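Local structure of O-methyltransferase family 2 (Planctopirus limnophila, 5I2H) at residues Ser157-Phe160 with Leu161-Leu165; Phe226-Pro229 with Glu230-Lys233; Ala236-Ala239 with Glu240-Gly243. The protein probably transfers a methyl group from S-adenosyl-L-methionine to a hydroxyl oxygen of its substrate, and binds the flavone apigenin. All coordinates share one frame; numbering follows the deposited sequence.

Interaction 1: residues Ser157-Phe160 with Leu161-Leu165; sequences SARF and LTLSL. With AGI (5,7-dihydroxy-2-(4-hydroxyphenyl)-4H-chromen-4-one), chain C.
S157 to L165 are a continuous run of alpha helix, in which the N-H groups of L161, T162, L163 and S164 bond back to the carbonyls of S157, A158, R159 and F160. Two of these carbonyls take a second bond from a hydroxyl. T162 OG1 donates to A158 O at 2.9 Å, and it reaches that oxygen from the face opposite to T162 N. S164 OG does the same to F160 O at 2.8 Å, and it also sits over the centre of the F160 ring, 4.3 Å above its plane. Replacing T162 by an alanine removes the hydroxyl, and A158 O is then likely to keep only its backbone bond from T162 N. The run belongs to helix 154-179, which lines the apigenin pocket of this probable O-methyltransferase. With CG anti to the backbone N (chi1 176°), L161 carries CD1 to CAG of the apigenin hydroxyphenyl ring at 3.8 Å. One turn on, L165 CD2 meets CAK of the chromenone at 3.9 Å. In one of its two conformers, R159 packs its CG on L163 CD1 at 3.5 Å, and its guanidinium pairs with D156. F160 and S164 also pack on L112 of the second subunit.

Interaction 2: residues Phe226-Pro229 with Glu230-Lys233; sequences FDRP and EVLK
The turn from strand 222-227 into helix 229-241 opens a beta-alpha-beta unit of the Rossmann-like methyltransferase domain, and R228 is the N-cap residue. R228 O accepts two backbone bonds. L232 N reaches it at 3.2 Å, and V231 N at 3.0 Å. D227 holds the start of the turn: its OD1 takes R228 N at 2.6 Å through the anti lone pair. The same oxygen lies 3.2 Å from R228 NH1, well out of the guanidinium plane, so this salt bridge is one of charge alone. The R228 chain bends at chi3 (-61°), which brings its guanidinium back over V231. V231 CG2 lies against one face of that group, 3.2 Å from NH2. V231 CG1 packs at 3.7 Å from D227 OD2, which is bonded to G206 N. L232 CD2 touches D227 CB at 3.9 Å. E230 bends at chi2 (82°) and sets OE1 beside the P229 ring, 3.2 Å from CD. E230 OE2 pairs with R154. OE1 is buried with no polar partner in the model, so the carboxylate is gripped through one oxygen, and the nearby R228 charge would probably help to stabilise it.

Interaction 3: residues Ala236-Ala239 with Glu240-Gly243; sequences AELA and EQTG
E237 and Q241, one helical turn apart, are joined by a side-chain hydrogen bond. Q241 NE2 donates to E237 OE2 at 2.8 Å, and the bond is nearly straight at 173°. The oxygen lies in the amide plane and uses its anti lone pair, although the carboxylate and amide planes are 60° apart. E237 has CG anti to the backbone N and then bends at chi2, which turns its carboxylate along the helix toward Q241. L238 CD2 packs against the same amide, 3.9 Å from NE2. T242 grips L238 O twice, through its backbone N and through OG1, both at 2.9 Å. E240 N bonds to A236 O at 3.3 Å, and a water bridges that carbonyl to E240 OE2. The next layer is the C-terminal end of helix 229-241. G243 leaves the helix with positive phi (71°) in a Schellman motif, and its N bonds to E240 O at 3.2 Å. Outside the helix, L238 and T242 pack on M212 and W170. A239 packs on L248 of the following strand, and T242 O accepts a bond from Q216. Near the helix end, L238 O thus has a second donor in the T242 hydroxyl, and E240 O has one in G243 N. The water serves A236 O, further back. The E237 charge gets one straight N-H from Q241, which would probably limit the rotation of both side chains.

Along the chain the three contacts come in series, and none nests in or crosses another. Each spans a gapless run and closes a helical turn or a turn at a helix end. Interaction 1 lies near the start of helix 154-179, beside the ligand and the second subunit. Interaction 2 follows at the junction of strand 222-227 with helix 229-241. Interaction 3 ends that helix before strand 248-252. Interactions 1 and 2 touch: A158 CB packs on E230 CB at 3.7 Å, and T162 meets V231, so the two helices are joined there. Interaction 3 does not touch interaction 1; their centres are about 16 Å apart. Helix 154-179 still reaches interaction 3 further along, through W170.

Interaction 1: residues Ser157-Phe160 with Leu161-Leu165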
loop_
_atom_site.group_PDB
_atom_site.type_symbol
_atom_site.label_atom_id
_atom_site.label_comp_id
_atom_site.label_asym_id
_atom_site.label_seq_id
_atom_site.Cartn_x
_atom_site.Cartn_y
_atom_site.Cartn_z
ATOM N N SER A 157 3.267 26.265 9.474
ATOM C CA SER A 157 3.841 25.042 8.940
ATOM C C SER A 157 4.459 24.190 10.044
ATOM O O SER A 157 4.233 22.970 10.111
ATOM C CB SER A 157 4.878 25.399 7.881
ATOM O OG SER A 157 5.599 24.239 7.513
ATOM N N ALA A 158 5.245 24.808 10.929
ATOM C CA ALA A 158 5.840 24.022 12.012
ATOM C C ALA A 158 4.768 23.466 12.944
ATOM O O ALA A 158 4.847 22.301 13.363
ATOM C CB ALA A 158 6.855 24.859 12.791
ATOM N N ARG A 159 3.771 24.291 13.310
ATOM C CA ARG A 159 2.690 23.805 14.169
ATOM C C ARG A 159 1.951 22.652 13.511
ATOM O O ARG A 159 1.727 21.602 14.130
ATOM C CB ARG A 159 1.692 24.922 14.499
ATOM C CG ARG A 159 0.579 24.420 15.430
ATOM C CD ARG A 159 -0.563 25.393 15.634
ATOM N NE ARG A 159 -1.355 25.555 14.421
ATOM C CZ ARG A 159 -1.280 26.617 13.626
ATOM N NH1 ARG A 159 -2.020 26.674 12.523
ATOM N NH2 ARG A 159 -0.461 27.617 13.938
ATOM N N PHE A 160 1.555 22.840 12.252
ATOM C CA PHE A 160 0.815 21.803 11.537
ATOM C C PHE A 160 1.587 20.480 11.532
ATOM O O PHE A 160 1.036 19.413 11.860
ATOM C CB PHE A 160 0.522 22.299 10.105
ATOM C CG PHE A 160 -0.139 21.282 9.219
ATOM C CD1 PHE A 160 -1.525 21.103 9.261
ATOM C CD2 PHE A 160 0.612 20.515 8.332
ATOM C CE1 PHE A 160 -2.157 20.160 8.445
ATOM C CE2 PHE A 160 -0.001 19.567 7.508
ATOM C CZ PHE A 160 -1.397 19.384 7.567
ATOM N N LEU A 161 2.883 20.539 11.218
ATOM C CA LEU A 161 3.669 19.319 11.207
ATOM C C LEU A 161 3.834 18.761 12.616
ATOM O O LEU A 161 3.697 17.551 12.825
ATOM C CB LEU A 161 5.028 19.566 10.557
ATOM C CG LEU A 161 5.949 18.343 10.599
ATOM C CD1 LEU A 161 5.233 17.097 10.020
ATOM C CD2 LEU A 161 7.269 18.620 9.850
ATOM N N THR A 162 4.125 19.616 13.598
ATOM C CA THR A 162 4.284 19.108 14.956
ATOM C C THR A 162 3.004 18.444 15.459
ATOM O O THR A 162 3.053 17.361 16.057
ATOM C CB THR A 162 4.737 20.235 15.899
ATOM O OG1 THR A 162 6.001 20.710 15.431
ATOM C CG2 THR A 162 4.929 19.717 17.357
ATOM N N LEU A 163 1.846 19.079 15.239
ATOM C CA LEU A 163 0.594 18.486 15.712
ATOM C C LEU A 163 0.256 17.209 14.959
ATOM O O LEU A 163 -0.431 16.344 15.507
ATOM C CB LEU A 163 -0.553 19.493 15.611
ATOM C CG LEU A 163 -0.445 20.623 16.652
ATOM C CD1 LEU A 163 -1.500 21.718 16.360
ATOM C CD2 LEU A 163 -0.583 20.065 18.106
ATOM N N SER A 164 0.721 17.064 13.717
ATOM C CA SER A 164 0.479 15.818 12.992
ATOM C C SER A 164 1.305 14.673 13.556
ATOM O O SER A 164 0.794 13.562 13.751
ATOM C CB SER A 164 0.774 16.018 11.515
ATOM O OG SER A 164 -0.120 17.001 11.008
ATOM N N LEU A 165 2.585 14.905 13.817
ATOM C CA LEU A 165 3.377 13.861 14.465
ATOM C C LEU A 165 2.946 13.616 15.912
ATOM O O LEU A 165 3.211 12.534 16.451
ATOM C CB LEU A 165 4.866 14.209 14.414
ATOM C CG LEU A 165 5.403 14.459 12.987
ATOM C CD1 LEU A 165 6.917 14.545 12.942
ATOM C CD2 LEU A 165 4.917 13.449 11.969
HETATM C CAG AGI C . 7.015 15.453 7.071
HETATM C CAE AGI C . 6.453 16.286 6.108
HETATM C CAM AGI C . 7.207 17.345 5.611
HETATM O OAB AGI C . 6.639 18.148 4.663
HETATM C CAF AGI C . 8.514 17.573 6.075
HETATM C CAH AGI C . 9.079 16.734 7.042
HETATM C CAP AGI C . 8.317 15.673 7.536
HETATM C CAQ AGI C . 8.795 14.708 8.562
HETATM O OAL AGI C . 7.979 13.606 8.674
HETATM C CAJ AGI C . 9.946 14.875 9.353
HETATM C CAR AGI C . 10.298 13.885 10.291
HETATM O OAA AGI C . 11.311 14.027 11.018
HETATM C CAT AGI C . 9.415 12.668 10.432
HETATM C CAS AGI C . 8.227 12.588 9.550
HETATM C CAK AGI C . 7.367 11.505 9.604
HETATM C CAN AGI C . 7.612 10.477 10.494
HETATM O OAC AGI C . 6.724 9.455 10.513
HETATM C CAI AGI C . 8.711 10.485 11.366
HETATM C CAO AGI C . 9.626 11.525 11.381
HETATM O OAD AGI C . 10.659 11.464 12.242
#

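Interaction 2: residues Phe226-Pro229 with Glu230-Lys233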
loop_
_atom_site.group_PDB
_atom_site.type_symbol
_atom_site.label_atom_id
_atom_site.label_comp_id
_atom_site.label_asym_id
_atom_site.label_seq_id
_atom_site.Cartn_x
_atom_site.Cartn_y
_atom_site.Cartn_z
ATOM N N PHE A 226 14.502 20.475 24.007
ATOM C CA PHE A 226 15.448 21.274 23.223
ATOM C C PHE A 226 15.002 21.213 21.766
ATOM O O PHE A 226 14.954 20.128 21.185
ATOM C CB PHE A 226 16.855 20.688 23.416
ATOM C CG PHE A 226 17.968 21.423 22.706
ATOM C CD1 PHE A 226 18.116 21.340 21.321
ATOM C CD2 PHE A 226 18.954 22.091 23.424
ATOM C CE1 PHE A 226 19.164 21.972 20.673
ATOM C CE2 PHE A 226 20.016 22.717 22.774
ATOM C CZ PHE A 226 20.118 22.668 21.404
ATOM N N ASP A 227 14.620 22.354 21.177
ATOM C CA ASP A 227 14.118 22.326 19.800
ATOM C C ASP A 227 14.079 23.760 19.259
ATOM O O ASP A 227 14.528 24.697 19.926
ATOM C CB ASP A 227 12.744 21.642 19.726
ATOM C CG ASP A 227 12.533 20.916 18.399
ATOM O OD1 ASP A 227 12.930 21.469 17.350
ATOM O OD2 ASP A 227 11.988 19.804 18.392
ATOM N N ARG A 228 13.565 23.912 18.029
ATOM C CA ARG A 228 13.350 25.244 17.438
ATOM C C ARG A 228 12.203 25.971 18.142
ATOM O O ARG A 228 11.245 25.340 18.598
ATOM C CB ARG A 228 13.016 25.142 15.951
ATOM C CG ARG A 228 13.905 24.220 15.160
ATOM C CD ARG A 228 13.529 24.163 13.673
ATOM N NE ARG A 228 12.171 23.684 13.385
ATOM C CZ ARG A 228 11.728 22.439 13.595
ATOM N NH1 ARG A 228 12.513 21.511 14.161
ATOM N NH2 ARG A 228 10.479 22.126 13.251
ATOM N N PRO A 229 12.261 27.306 18.204
ATOM C CA PRO A 229 11.217 28.054 18.927
ATOM C C PRO A 229 9.800 27.779 18.457
ATOM O O PRO A 229 8.889 27.676 19.297
ATOM C CB PRO A 229 11.611 29.520 18.678
ATOM C CG PRO A 229 13.063 29.482 18.457
ATOM C CD PRO A 229 13.380 28.171 17.793
ATOM N N GLU A 230 9.582 27.667 17.143
ATOM C CA GLU A 230 8.238 27.432 16.619
ATOM C C GLU A 230 7.647 26.138 17.165
ATOM O O GLU A 230 6.426 26.021 17.319
ATOM C CB GLU A 230 8.265 27.380 15.080
ATOM C CG GLU A 230 9.108 28.469 14.396
ATOM C CD GLU A 230 10.618 28.147 14.338
ATOM O OE1 GLU A 230 11.226 27.902 15.390
ATOM O OE2 GLU A 230 11.205 28.156 13.235
ATOM N N VAL A 231 8.496 25.157 17.455
ATOM C CA VAL A 231 8.025 23.874 17.960
ATOM C C VAL A 231 7.774 23.932 19.468
ATOM O O VAL A 231 6.821 23.329 19.980
ATOM C CB VAL A 231 9.056 22.794 17.594
ATOM C CG1 VAL A 231 8.698 21.519 18.255
ATOM C CG2 VAL A 231 9.134 22.636 16.074
ATOM N N LEU A 232 8.609 24.676 20.199
ATOM C CA LEU A 232 8.465 24.775 21.645
ATOM C C LEU A 232 7.133 25.388 22.065
ATOM O O LEU A 232 6.702 25.182 23.203
ATOM C CB LEU A 232 9.618 25.592 22.213
ATOM C CG LEU A 232 10.965 24.915 21.997
ATOM C CD1 LEU A 232 12.079 25.837 22.517
ATOM C CD2 LEU A 232 11.006 23.525 22.647
ATOM N N LYS A 233 6.486 26.151 21.181
ATOM C CA LYS A 233 5.171 26.698 21.503
ATOM C C LYS A 233 4.177 25.581 21.769
ATOM O O LYS A 233 3.311 25.702 22.652
ATOM C CB LYS A 233 4.665 27.575 20.357
ATOM C CG LYS A 233 5.534 28.767 20.014
ATOM C CD LYS A 233 5.111 30.044 20.724
ATOM C CE LYS A 233 6.045 31.209 20.317
ATOM N NZ LYS A 233 5.765 32.494 21.041
#

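Interaction 3: residues Ala236-Ala239 with Glu240-Gly243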
loop_
_atom_site.group_PDB
_atom_site.type_symbol
_atom_site.label_atom_id
_atom_site.label_comp_id
_atom_site.label_asym_id
_atom_site.label_seq_id
_atom_site.Cartn_x
_atom_site.Cartn_y
_atom_site.Cartn_z
ATOM N N ALA A 236 4.843 23.964 25.116
ATOM C CA ALA A 236 4.396 24.770 26.249
ATOM C C ALA A 236 2.919 24.517 26.529
ATOM O O ALA A 236 2.508 24.382 27.692
ATOM C CB ALA A 236 4.622 26.257 25.969
ATOM N N GLU A 237 2.103 24.454 25.467
ATOM C CA GLU A 237 0.674 24.175 25.630
ATOM C C GLU A 237 0.463 22.796 26.241
ATOM O O GLU A 237 -0.304 22.625 27.214
ATOM C CB GLU A 237 -0.035 24.278 24.270
ATOM C CG GLU A 237 -1.473 23.745 24.267
ATOM C CD GLU A 237 -2.363 24.474 25.289
ATOM O OE1 GLU A 237 -2.102 25.662 25.584
ATOM O OE2 GLU A 237 -3.304 23.867 25.826
ATOM N N LEU A 238 1.148 21.791 25.684
ATOM C CA LEU A 238 0.906 20.424 26.140
ATOM C C LEU A 238 1.440 20.195 27.551
ATOM O O LEU A 238 0.839 19.427 28.322
ATOM C CB LEU A 238 1.506 19.420 25.145
ATOM C CG LEU A 238 0.929 19.515 23.730
ATOM C CD1 LEU A 238 1.628 18.490 22.869
ATOM C CD2 LEU A 238 -0.612 19.310 23.768
ATOM N N ALA A 239 2.526 20.881 27.926
ATOM C CA ALA A 239 3.018 20.794 29.300
ATOM C C ALA A 239 1.980 21.301 30.285
ATOM O O ALA A 239 1.854 20.764 31.389
ATOM C CB ALA A 239 4.313 21.596 29.476
ATOM N N GLU A 240 1.238 22.353 29.915
ATOM C CA GLU A 240 0.158 22.818 30.787
ATOM C C GLU A 240 -0.960 21.789 30.876
ATOM O O GLU A 240 -1.481 21.511 31.970
ATOM C CB GLU A 240 -0.404 24.164 30.307
ATOM C CG GLU A 240 0.602 25.300 30.249
ATOM C CD GLU A 240 0.931 25.923 31.585
ATOM O OE1 GLU A 240 0.396 25.471 32.638
ATOM O OE2 GLU A 240 1.712 26.915 31.568
ATOM N N GLN A 241 -1.341 21.203 29.743
ATOM C CA GLN A 241 -2.422 20.234 29.761
ATOM C C GLN A 241 -2.079 19.032 30.623
ATOM O O GLN A 241 -2.943 18.522 31.344
ATOM C CB GLN A 241 -2.741 19.776 28.348
ATOM C CG GLN A 241 -3.350 20.848 27.469
ATOM C CD GLN A 241 -3.673 20.299 26.103
ATOM O OE1 GLN A 241 -3.858 19.086 25.947
ATOM N NE2 GLN A 241 -3.743 21.176 25.103
ATOM N N THR A 242 -0.828 18.553 30.548
ATOM C CA THR A 242 -0.438 17.336 31.249
ATOM C C THR A 242 0.021 17.625 32.673
ATOM O O THR A 242 0.374 16.684 33.393
ATOM C CB THR A 242 0.674 16.583 30.486
ATOM O OG1 THR A 242 1.789 17.462 30.277
ATOM C CG2 THR A 242 0.152 16.065 29.123
ATOM N N GLY A 243 0.016 18.894 33.098
ATOM C CA GLY A 243 0.323 19.237 34.476
ATOM C C GLY A 243 1.769 19.059 34.892
ATOM O O GLY A 243 2.039 18.948 36.088
HETATM O O HOH W 1 3.694 27.018 29.249
#